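Local structure of activating signal cointegrator 1 complex subunit 2 (Homo sapiens, 6YXQ) at residues 7-10 and 11-14; 331-334 and 335-339; 346-349 and 350-353. The protein belongs, in this N-terminal part, to a ubiquitin-binding protein that acts in DNA repair and rescue of stalled ribosomes, recruiting ASCC3 and ALKBH3 to damage sites marked by polyubiquitin chains. All coordinates share one frame; numbering follows the deposited sequence.

Interaction 1 of 3, residues 7-10 and 11-14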
ATOM      1  N   ALA B   7     -26.319  12.725  18.826  1.00168.25           N
ATOM      2  CA  ALA B   7     -25.122  12.821  18.000  1.00156.99           C
ATOM      3  C   ALA B   7     -25.534  13.061  16.553  1.00151.20           C
ATOM      4  O   ALA B   7     -26.306  12.280  15.985  1.00138.03           O
ATOM      5  CB  ALA B   7     -24.270  11.557  18.118  1.00149.79           C
ATOM      6  N   LEU B   8     -25.020  14.145  15.963  1.00150.54           N
ATOM      7  CA  LEU B   8     -25.337  14.531  14.594  1.00146.47           C
ATOM      8  C   LEU B   8     -24.235  14.063  13.658  1.00143.19           C
ATOM      9  O   LEU B   8     -23.056  14.374  13.895  1.00138.39           O
ATOM     10  CB  LEU B   8     -25.502  16.047  14.493  1.00142.97           C
ATOM     11  CG  LEU B   8     -26.354  16.613  13.351  1.00128.32           C
ATOM     12  CD1 LEU B   8     -27.751  16.009  13.360  1.00108.77           C
ATOM     13  CD2 LEU B   8     -26.422  18.137  13.428  1.00119.28           C
ATOM     14  N   PRO B   9     -24.565  13.316  12.606  1.00143.86           N
ATOM     15  CA  PRO B   9     -23.526  12.849  11.683  1.00132.69           C
ATOM     16  C   PRO B   9     -22.870  14.005  10.947  1.00120.61           C
ATOM     17  O   PRO B   9     -23.479  15.051  10.703  1.00122.90           O
ATOM     18  CB  PRO B   9     -24.287  11.930  10.720  1.00135.22           C
ATOM     19  CG  PRO B   9     -25.709  12.344  10.830  1.00144.04           C
ATOM     20  CD  PRO B   9     -25.902  12.820  12.239  1.00150.96           C
ATOM     21  N   LEU B  10     -21.611  13.778  10.568  1.00110.51           N
ATOM     22  CA  LEU B  10     -20.731  14.854  10.120  1.00 95.98           C
ATOM     23  C   LEU B  10     -21.265  15.563   8.885  1.00109.83           C
ATOM     24  O   LEU B  10     -21.148  16.789   8.772  1.00117.00           O
ATOM     25  CB  LEU B  10     -19.343  14.288   9.837  1.00 97.70           C
ATOM     26  CG  LEU B  10     -18.279  15.271   9.354  1.00112.66           C
ATOM     27  CD1 LEU B  10     -18.138  16.428  10.328  1.00118.71           C
ATOM     28  CD2 LEU B  10     -16.949  14.554   9.175  1.00103.54           C
ATOM     29  N   ASP B  11     -21.832  14.813   7.936  1.00120.51           N
ATOM     30  CA  ASP B  11     -22.194  15.405   6.652  1.00123.24           C
ATOM     31  C   ASP B  11     -23.219  16.520   6.821  1.00119.45           C
ATOM     32  O   ASP B  11     -23.188  17.512   6.086  1.00122.79           O
ATOM     33  CB  ASP B  11     -22.727  14.333   5.704  1.00127.65           C
ATOM     34  CG  ASP B  11     -23.664  13.369   6.392  1.00134.01           C
ATOM     35  OD1 ASP B  11     -24.796  13.174   5.893  1.00135.72           O
ATOM     36  OD2 ASP B  11     -23.264  12.805   7.433  1.00128.82           O
ATOM     37  N   GLN B  12     -24.126  16.385   7.789  1.00114.05           N
ATOM     38  CA  GLN B  12     -25.175  17.372   7.996  1.00123.30           C
ATOM     39  C   GLN B  12     -24.930  18.281   9.198  1.00124.16           C
ATOM     40  O   GLN B  12     -25.762  19.154   9.476  1.00118.76           O
ATOM     41  CB  GLN B  12     -26.539  16.678   8.127  1.00127.49           C
ATOM     42  CG  GLN B  12     -26.679  15.735   9.314  1.00128.13           C
ATOM     43  CD  GLN B  12     -27.992  14.961   9.284  1.00132.33           C
ATOM     44  OE1 GLN B  12     -28.669  14.903   8.257  1.00130.59           O
ATOM     45  NE2 GLN B  12     -28.355  14.368  10.415  1.00131.06           N
ATOM     46  N   LEU B  13     -23.808  18.122   9.901  1.00123.34           N
ATOM     47  CA  LEU B  13     -23.521  18.972  11.050  1.00130.19           C
ATOM     48  C   LEU B  13     -23.013  20.334  10.591  1.00128.69           C
ATOM     49  O   LEU B  13     -22.223  20.437   9.648  1.00112.96           O
ATOM     50  CB  LEU B  13     -22.499  18.310  11.985  1.00129.46           C
ATOM     51  CG  LEU B  13     -22.114  19.097  13.248  1.00140.04           C
ATOM     52  CD1 LEU B  13     -21.738  18.138  14.365  1.00139.21           C
ATOM     53  CD2 LEU B  13     -20.966  20.085  13.029  1.00152.61           C
ATOM     54  N   GLN B  14     -23.458  21.375  11.286  1.00140.70           N
ATOM     55  CA  GLN B  14     -23.136  22.754  10.962  1.00126.49           C
ATOM     56  C   GLN B  14     -22.193  23.331  12.009  1.00125.91           C
ATOM     57  O   GLN B  14     -22.352  23.076  13.205  1.00123.93           O
ATOM     58  CB  GLN B  14     -24.414  23.597  10.886  1.00116.59           C
ATOM     59  CG  GLN B  14     -25.536  22.915  10.124  1.00120.50           C
ATOM     60  CD  GLN B  14     -25.606  23.372   8.687  1.00137.21           C
ATOM     61  OE1 GLN B  14     -24.993  24.372   8.315  1.00148.48           O
ATOM     62  NE2 GLN B  14     -26.335  22.632   7.865  1.00144.28           N
TER
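Leu13 N donates to Leu10 O at 3.2 Å, with an N-H...O angle of 151°. One residue earlier the same step occurs: the backbone carbonyl of Pro9 accepts the amide of Gln12, with N to O at 3.3 Å and a less straight N-H...O angle of 139°. Two overlapping four-residue turns result, the later with Asp11 and Gln12 at its corners, and together they coil residues 9-13 just ahead of strand 14-18.

Around this coil the Gln12 side chain does most of the touching. Its CG stands between the backbone N and carbonyl carbon (chi1 63°), and the extended chain beyond carries the amide back over residues 8 and 9. There NE2 lies 3.4 Å from Pro9 CG and again 3.4 Å from Leu8 CD1, a van der Waals fit of the amide against aliphatic carbon. Leu8 crosses Gln12 at about a right angle, and its other methyl, CD2, reaches Leu13 CB at 4.2 Å. On the Asp11 side, OD2 comes within 3.6 Å of Pro9 CB; both carboxylate oxygens have hydrogen-bond partners beyond this turn, OD1 with the Ser146 hydroxyl.

Leu10 turns its side chain from this coil toward Ala30, Leu31 and the helix 78-87 residues His78 and Trp82. Backbone bonds also tie Leu10 to Phe144 and Leu13 to Ala30. The chemistry is thus divided: main-chain bonds shape the turns, the Gln12 amide lies over Leu8 and Pro9 at an exposed position, and Leu10 together with the Asp11 carboxylate joins the N-terminal segment to the body of the domain.

Interaction 2 of 3, residues 331-334 and 335-339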
ATOM      1  N   LEU B 331     -15.308 -20.599  -8.851  1.00 54.23           N
ATOM      2  CA  LEU B 331     -16.171 -21.771  -8.917  1.00 46.97           C
ATOM      3  C   LEU B 331     -16.918 -21.976  -7.604  1.00 67.26           C
ATOM      4  O   LEU B 331     -18.145 -22.130  -7.587  1.00 68.26           O
ATOM      5  CB  LEU B 331     -15.336 -23.004  -9.259  1.00 51.46           C
ATOM      6  CG  LEU B 331     -16.118 -24.279  -9.565  1.00 61.78           C
ATOM      7  CD1 LEU B 331     -16.864 -24.140 -10.889  1.00 62.66           C
ATOM      8  CD2 LEU B 331     -15.198 -25.486  -9.581  1.00 59.29           C
ATOM      9  N   ASN B 332     -16.181 -21.981  -6.489  1.00 77.42           N
ATOM     10  CA  ASN B 332     -16.797 -22.185  -5.185  1.00 71.27           C
ATOM     11  C   ASN B 332     -17.841 -21.118  -4.902  1.00 74.49           C
ATOM     12  O   ASN B 332     -18.987 -21.436  -4.554  1.00 76.08           O
ATOM     13  CB  ASN B 332     -15.730 -22.190  -4.094  1.00 63.10           C
ATOM     14  CG  ASN B 332     -16.317 -22.417  -2.716  1.00 69.31           C
ATOM     15  OD1 ASN B 332     -16.652 -23.543  -2.349  1.00 77.21           O
ATOM     16  ND2 ASN B 332     -16.458 -21.343  -1.949  1.00 66.20           N
ATOM     17  N   GLN B 333     -17.472 -19.844  -5.094  1.00 71.13           N
ATOM     18  CA  GLN B 333     -18.356 -18.749  -4.710  1.00 65.98           C
ATOM     19  C   GLN B 333     -19.672 -18.788  -5.475  1.00 61.21           C
ATOM     20  O   GLN B 333     -20.734 -18.527  -4.900  1.00 61.04           O
ATOM     21  CB  GLN B 333     -17.658 -17.406  -4.916  1.00 62.11           C
ATOM     22  CG  GLN B 333     -18.473 -16.210  -4.448  1.00 65.97           C
ATOM     23  CD  GLN B 333     -18.457 -16.038  -2.939  1.00 79.61           C
ATOM     24  OE1 GLN B 333     -17.562 -16.532  -2.255  1.00 68.12           O
ATOM     25  NE2 GLN B 333     -19.454 -15.330  -2.414  1.00 82.52           N
ATOM     26  N   ILE B 334     -19.640 -19.118  -6.769  1.00 67.39           N
ATOM     27  CA  ILE B 334     -20.874 -19.020  -7.551  1.00 60.27           C
ATOM     28  C   ILE B 334     -21.595 -20.350  -7.754  1.00 69.96           C
ATOM     29  O   ILE B 334     -22.723 -20.345  -8.276  1.00 71.11           O
ATOM     30  CB  ILE B 334     -20.621 -18.350  -8.915  1.00 45.19           C
ATOM     31  CG1 ILE B 334     -19.898 -19.307  -9.852  1.00 56.09           C
ATOM     32  CG2 ILE B 334     -19.829 -17.082  -8.722  1.00 52.44           C
ATOM     33  CD1 ILE B 334     -19.250 -18.618 -11.007  1.00 60.73           C
ATOM     34  N   CYS B 335     -21.005 -21.480  -7.353  1.00 73.71           N
ATOM     35  CA  CYS B 335     -21.694 -22.759  -7.498  1.00 67.52           C
ATOM     36  C   CYS B 335     -21.673 -23.566  -6.212  1.00 77.74           C
ATOM     37  O   CYS B 335     -22.715 -24.024  -5.735  1.00 74.79           O
ATOM     38  CB  CYS B 335     -21.055 -23.605  -8.598  1.00 67.81           C
ATOM     39  SG  CYS B 335     -21.116 -22.913 -10.231  1.00 80.89           S
ATOM     40  N   LEU B 336     -20.478 -23.765  -5.657  1.00 74.07           N
ATOM     41  CA  LEU B 336     -20.345 -24.719  -4.565  1.00 62.38           C
ATOM     42  C   LEU B 336     -20.875 -24.130  -3.270  1.00 72.22           C
ATOM     43  O   LEU B 336     -21.698 -24.753  -2.590  1.00 78.82           O
ATOM     44  CB  LEU B 336     -18.886 -25.140  -4.419  1.00 62.17           C
ATOM     45  CG  LEU B 336     -18.315 -25.920  -5.598  1.00 52.56           C
ATOM     46  CD1 LEU B 336     -16.871 -26.282  -5.329  1.00 70.92           C
ATOM     47  CD2 LEU B 336     -19.136 -27.160  -5.824  1.00 51.70           C
ATOM     48  N   LEU B 337     -20.413 -22.927  -2.920  1.00 73.28           N
ATOM     49  CA  LEU B 337     -20.903 -22.257  -1.720  1.00 64.70           C
ATOM     50  C   LEU B 337     -22.411 -22.050  -1.745  1.00 64.85           C
ATOM     51  O   LEU B 337     -23.064 -22.335  -0.726  1.00 69.34           O
ATOM     52  CB  LEU B 337     -20.141 -20.941  -1.531  1.00 68.29           C
ATOM     53  CG  LEU B 337     -20.674 -19.843  -0.610  1.00 68.02           C
ATOM     54  CD1 LEU B 337     -21.006 -20.359   0.777  1.00 73.71           C
ATOM     55  CD2 LEU B 337     -19.646 -18.735  -0.533  1.00 53.33           C
ATOM     56  N   PRO B 338     -23.029 -21.578  -2.837  1.00 61.74           N
ATOM     57  CA  PRO B 338     -24.499 -21.448  -2.841  1.00 65.30           C
ATOM     58  C   PRO B 338     -25.236 -22.755  -2.624  1.00 73.69           C
ATOM     59  O   PRO B 338     -26.355 -22.743  -2.099  1.00 87.96           O
ATOM     60  CB  PRO B 338     -24.795 -20.875  -4.232  1.00 61.38           C
ATOM     61  CG  PRO B 338     -23.551 -20.191  -4.625  1.00 69.39           C
ATOM     62  CD  PRO B 338     -22.437 -21.005  -4.060  1.00 57.95           C
ATOM     63  N   ILE B 339     -24.645 -23.880  -3.022  1.00 76.48           N
ATOM     64  CA  ILE B 339     -25.294 -25.175  -2.846  1.00 76.92           C
ATOM     65  C   ILE B 339     -25.236 -25.612  -1.385  1.00 89.44           C
ATOM     66  O   ILE B 339     -26.224 -26.107  -0.827  1.00102.80           O
ATOM     67  CB  ILE B 339     -24.637 -26.215  -3.766  1.00 73.60           C
ATOM     68  CG1 ILE B 339     -25.089 -26.024  -5.208  1.00 81.40           C
ATOM     69  CG2 ILE B 339     -24.953 -27.600  -3.303  1.00 71.10           C
ATOM     70  CD1 ILE B 339     -24.310 -26.870  -6.182  1.00 63.39           C
TER
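A wide pi-type turn followed by a proline kink distorts helix 306-340 near its C-terminal end, and the backbone bonds between Leu331 and Leu337 record the change. Cys335 N donates to Leu331 O at 2.9 Å in the usual i+4 pattern, although the N-H...O angle is only 134°. The step then widens to i+5: Leu337 N meets Asn332 O at 2.6 Å with an angle of 162°, and a weak bond runs from Leu336 N to Leu331 O. Asn332 O also receives a weak second donor, Cys335 N. Pro338 has no N-H to offer the preceding turn; its ring packs with CD beside Gln333 O.

The side chains follow this widened turn. The Asn332 carboxamide leans along the helix, with OD1 at 3.4 Å from Leu336 CB and ND2 at 3.7 Å from Leu337 CB. With an alanine here the carboxamide is gone, and the CB atoms of Leu336 and Leu337 would probably be left with a gap beside them. Gln333 and Leu337 run side by side in the same direction; a bend at chi2 (77°) brings Gln333 OE1 to 3.5 Å from Leu337 CD2. Ile334 CG1 touches Cys335 SG at 3.8 Å.

Three neighbouring helices meet this irregular segment: Leu336 and Ile339 face helix 377-387, Ile334 and Gln333 meet helix 271-275, and Leu331, Cys335 and Pro338 lie against helix 348-359.

Interaction 3 of 3, residues 346-349 and 350-353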
ATOM      1  N   ASN B 346     -33.270 -25.942  -4.664  1.00166.42           N
ATOM      2  CA  ASN B 346     -33.407 -25.284  -5.968  1.00153.94           C
ATOM      3  C   ASN B 346     -32.000 -24.891  -6.429  1.00129.60           C
ATOM      4  O   ASN B 346     -31.644 -23.720  -6.553  1.00112.58           O
ATOM      5  CB  ASN B 346     -34.343 -24.073  -5.910  1.00157.15           C
ATOM      6  CG  ASN B 346     -35.797 -24.440  -6.172  1.00159.78           C
ATOM      7  OD1 ASN B 346     -36.226 -25.558  -5.904  1.00163.98           O
ATOM      8  ND2 ASN B 346     -36.558 -23.494  -6.706  1.00160.83           N
ATOM      9  N   ILE B 347     -31.180 -25.904  -6.689  1.00116.82           N
ATOM     10  CA  ILE B 347     -29.767 -25.731  -6.981  1.00102.25           C
ATOM     11  C   ILE B 347     -29.425 -26.165  -8.397  1.00 99.59           C
ATOM     12  O   ILE B 347     -28.244 -26.254  -8.746  1.00105.42           O
ATOM     13  CB  ILE B 347     -28.907 -26.490  -5.963  1.00 90.47           C
ATOM     14  CG1 ILE B 347     -29.164 -27.986  -6.111  1.00 81.71           C
ATOM     15  CG2 ILE B 347     -29.229 -26.035  -4.556  1.00 87.39           C
ATOM     16  CD1 ILE B 347     -28.763 -28.788  -4.917  1.00 88.16           C
ATOM     17  N   GLN B 348     -30.434 -26.452  -9.220  1.00 91.99           N
ATOM     18  CA  GLN B 348     -30.174 -26.932 -10.574  1.00 87.30           C
ATOM     19  C   GLN B 348     -29.356 -25.926 -11.375  1.00 85.50           C
ATOM     20  O   GLN B 348     -28.404 -26.296 -12.072  1.00 80.75           O
ATOM     21  CB  GLN B 348     -31.494 -27.241 -11.274  1.00 79.08           C
ATOM     22  CG  GLN B 348     -32.059 -28.582 -10.893  1.00 87.64           C
ATOM     23  CD  GLN B 348     -31.059 -29.695 -11.102  1.00 94.08           C
ATOM     24  OE1 GLN B 348     -30.833 -30.519 -10.213  1.00 96.75           O
ATOM     25  NE2 GLN B 348     -30.447 -29.727 -12.286  1.00 80.48           N
ATOM     26  N   GLY B 349     -29.708 -24.642 -11.279  1.00 80.37           N
ATOM     27  CA  GLY B 349     -28.971 -23.628 -12.014  1.00 69.06           C
ATOM     28  C   GLY B 349     -27.515 -23.555 -11.605  1.00 83.08           C
ATOM     29  O   GLY B 349     -26.630 -23.408 -12.451  1.00 93.86           O
ATOM     30  N   PHE B 350     -27.246 -23.655 -10.298  1.00 81.44           N
ATOM     31  CA  PHE B 350     -25.869 -23.729  -9.810  1.00 78.27           C
ATOM     32  C   PHE B 350     -25.147 -24.938 -10.393  1.00 73.75           C
ATOM     33  O   PHE B 350     -24.020 -24.831 -10.904  1.00 77.00           O
ATOM     34  CB  PHE B 350     -25.864 -23.806  -8.284  1.00 80.13           C
ATOM     35  CG  PHE B 350     -26.448 -22.603  -7.606  1.00 85.50           C
ATOM     36  CD1 PHE B 350     -25.995 -21.332  -7.909  1.00 91.64           C
ATOM     37  CD2 PHE B 350     -27.440 -22.747  -6.648  1.00 94.23           C
ATOM     38  CE1 PHE B 350     -26.527 -20.222  -7.275  1.00105.90           C
ATOM     39  CE2 PHE B 350     -27.976 -21.644  -6.012  1.00100.26           C
ATOM     40  CZ  PHE B 350     -27.520 -20.380  -6.326  1.00103.68           C
ATOM     41  N   ILE B 351     -25.791 -26.105 -10.307  1.00 65.70           N
ATOM     42  CA  ILE B 351     -25.253 -27.333 -10.884  1.00 59.69           C
ATOM     43  C   ILE B 351     -24.996 -27.153 -12.375  1.00 70.42           C
ATOM     44  O   ILE B 351     -23.941 -27.545 -12.900  1.00 62.82           O
ATOM     45  CB  ILE B 351     -26.217 -28.499 -10.618  1.00 62.38           C
ATOM     46  CG1 ILE B 351     -26.246 -28.832  -9.126  1.00 71.45           C
ATOM     47  CG2 ILE B 351     -25.830 -29.710 -11.442  1.00 71.12           C
ATOM     48  CD1 ILE B 351     -27.267 -29.884  -8.748  1.00 63.68           C
ATOM     49  N   GLU B 352     -25.963 -26.568 -13.084  1.00 69.27           N
ATOM     50  CA  GLU B 352     -25.809 -26.415 -14.525  1.00 73.52           C
ATOM     51  C   GLU B 352     -24.665 -25.470 -14.852  1.00 72.11           C
ATOM     52  O   GLU B 352     -23.945 -25.680 -15.832  1.00 69.30           O
ATOM     53  CB  GLU B 352     -27.113 -25.929 -15.161  1.00 76.06           C
ATOM     54  CG  GLU B 352     -28.242 -26.967 -15.197  1.00 75.28           C
ATOM     55  CD  GLU B 352     -27.811 -28.325 -15.731  1.00 82.81           C
ATOM     56  OE1 GLU B 352     -26.977 -28.384 -16.662  1.00 85.07           O
ATOM     57  OE2 GLU B 352     -28.313 -29.345 -15.211  1.00 80.35           O
ATOM     58  N   GLU B 353     -24.470 -24.431 -14.036  1.00 67.45           N
ATOM     59  CA  GLU B 353     -23.365 -23.515 -14.281  1.00 61.83           C
ATOM     60  C   GLU B 353     -22.029 -24.228 -14.122  1.00 68.40           C
ATOM     61  O   GLU B 353     -21.124 -24.068 -14.951  1.00 76.80           O
ATOM     62  CB  GLU B 353     -23.454 -22.310 -13.348  1.00 49.16           C
ATOM     63  CG  GLU B 353     -22.283 -21.360 -13.509  1.00 54.41           C
ATOM     64  CD  GLU B 353     -22.664 -19.909 -13.329  1.00 80.79           C
ATOM     65  OE1 GLU B 353     -22.053 -19.054 -14.010  1.00 81.44           O
ATOM     66  OE2 GLU B 353     -23.562 -19.625 -12.506  1.00 96.57           O
TER
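Glu352 N donates to Gln348 O at 2.7 Å, the shortest of three successive i+4 bonds that open helix 348-359. The first of them is the straightest: Ile351 N reaches Ile347 O at 2.9 Å with an N-H...O angle of 174°. The third joins Glu353 N to Gly349 O at 2.9 Å. Because Ile347 occupies the N-cap position, its carbonyl starts the ladder, but its hydrocarbon side chain has no polar group with which to cap the first amides.

That side chain serves the packing instead. A chi1 of 65° tucks CG1 of Ile347 over its own main chain, where it meets the methyl CD1 of Ile351 at 3.8 Å, the two chains crossing at a slant. Ile347 CB also lies 4.1 Å from Phe350 CD2, with the ring approached obliquely. On the more open side, the bent chain of Gln348 passes near two residues: its OE1 is 3.9 Å from Ile351 CD1, and its NE2 is 3.6 Å from Glu352 OE2. The amide and carboxylate planes are turned 40° apart, and the principal polar partner of Glu352 OE2 is Arg395, through a salt bridge.

The start of the helix therefore has an apolar and a polar part. Ile347 and Phe350 reach Ile339, and Phe350 also reaches Pro338, both on helix 306-340, whereas the Glu352 carboxylate ties this end of the helix by charge to Arg395 of helix 394-408.

In the fold
All three contacts are local and lie in series, so none nests within or crosses another. Interaction 1 comes first, at the N terminus, coiling the chain before the two-stranded antiparallel sheet and joining residues 7-14 to helix 78-87 and the 144-146 loop; it lies about 42 Å from interaction 2, centre to centre. Far along the chain, interaction 2 lies at the kinked end of helix 306-340, and after a short connection interaction 3 starts helix 348-359. These two touch, with centres about 10 Å apart: Pro338 CB lies 3.5 Å from Phe350 CZ, and Cys335 SG lies 3.8 Å from Glu353 CG. The kinked end and the new helix start thus pack together where the chain reverses.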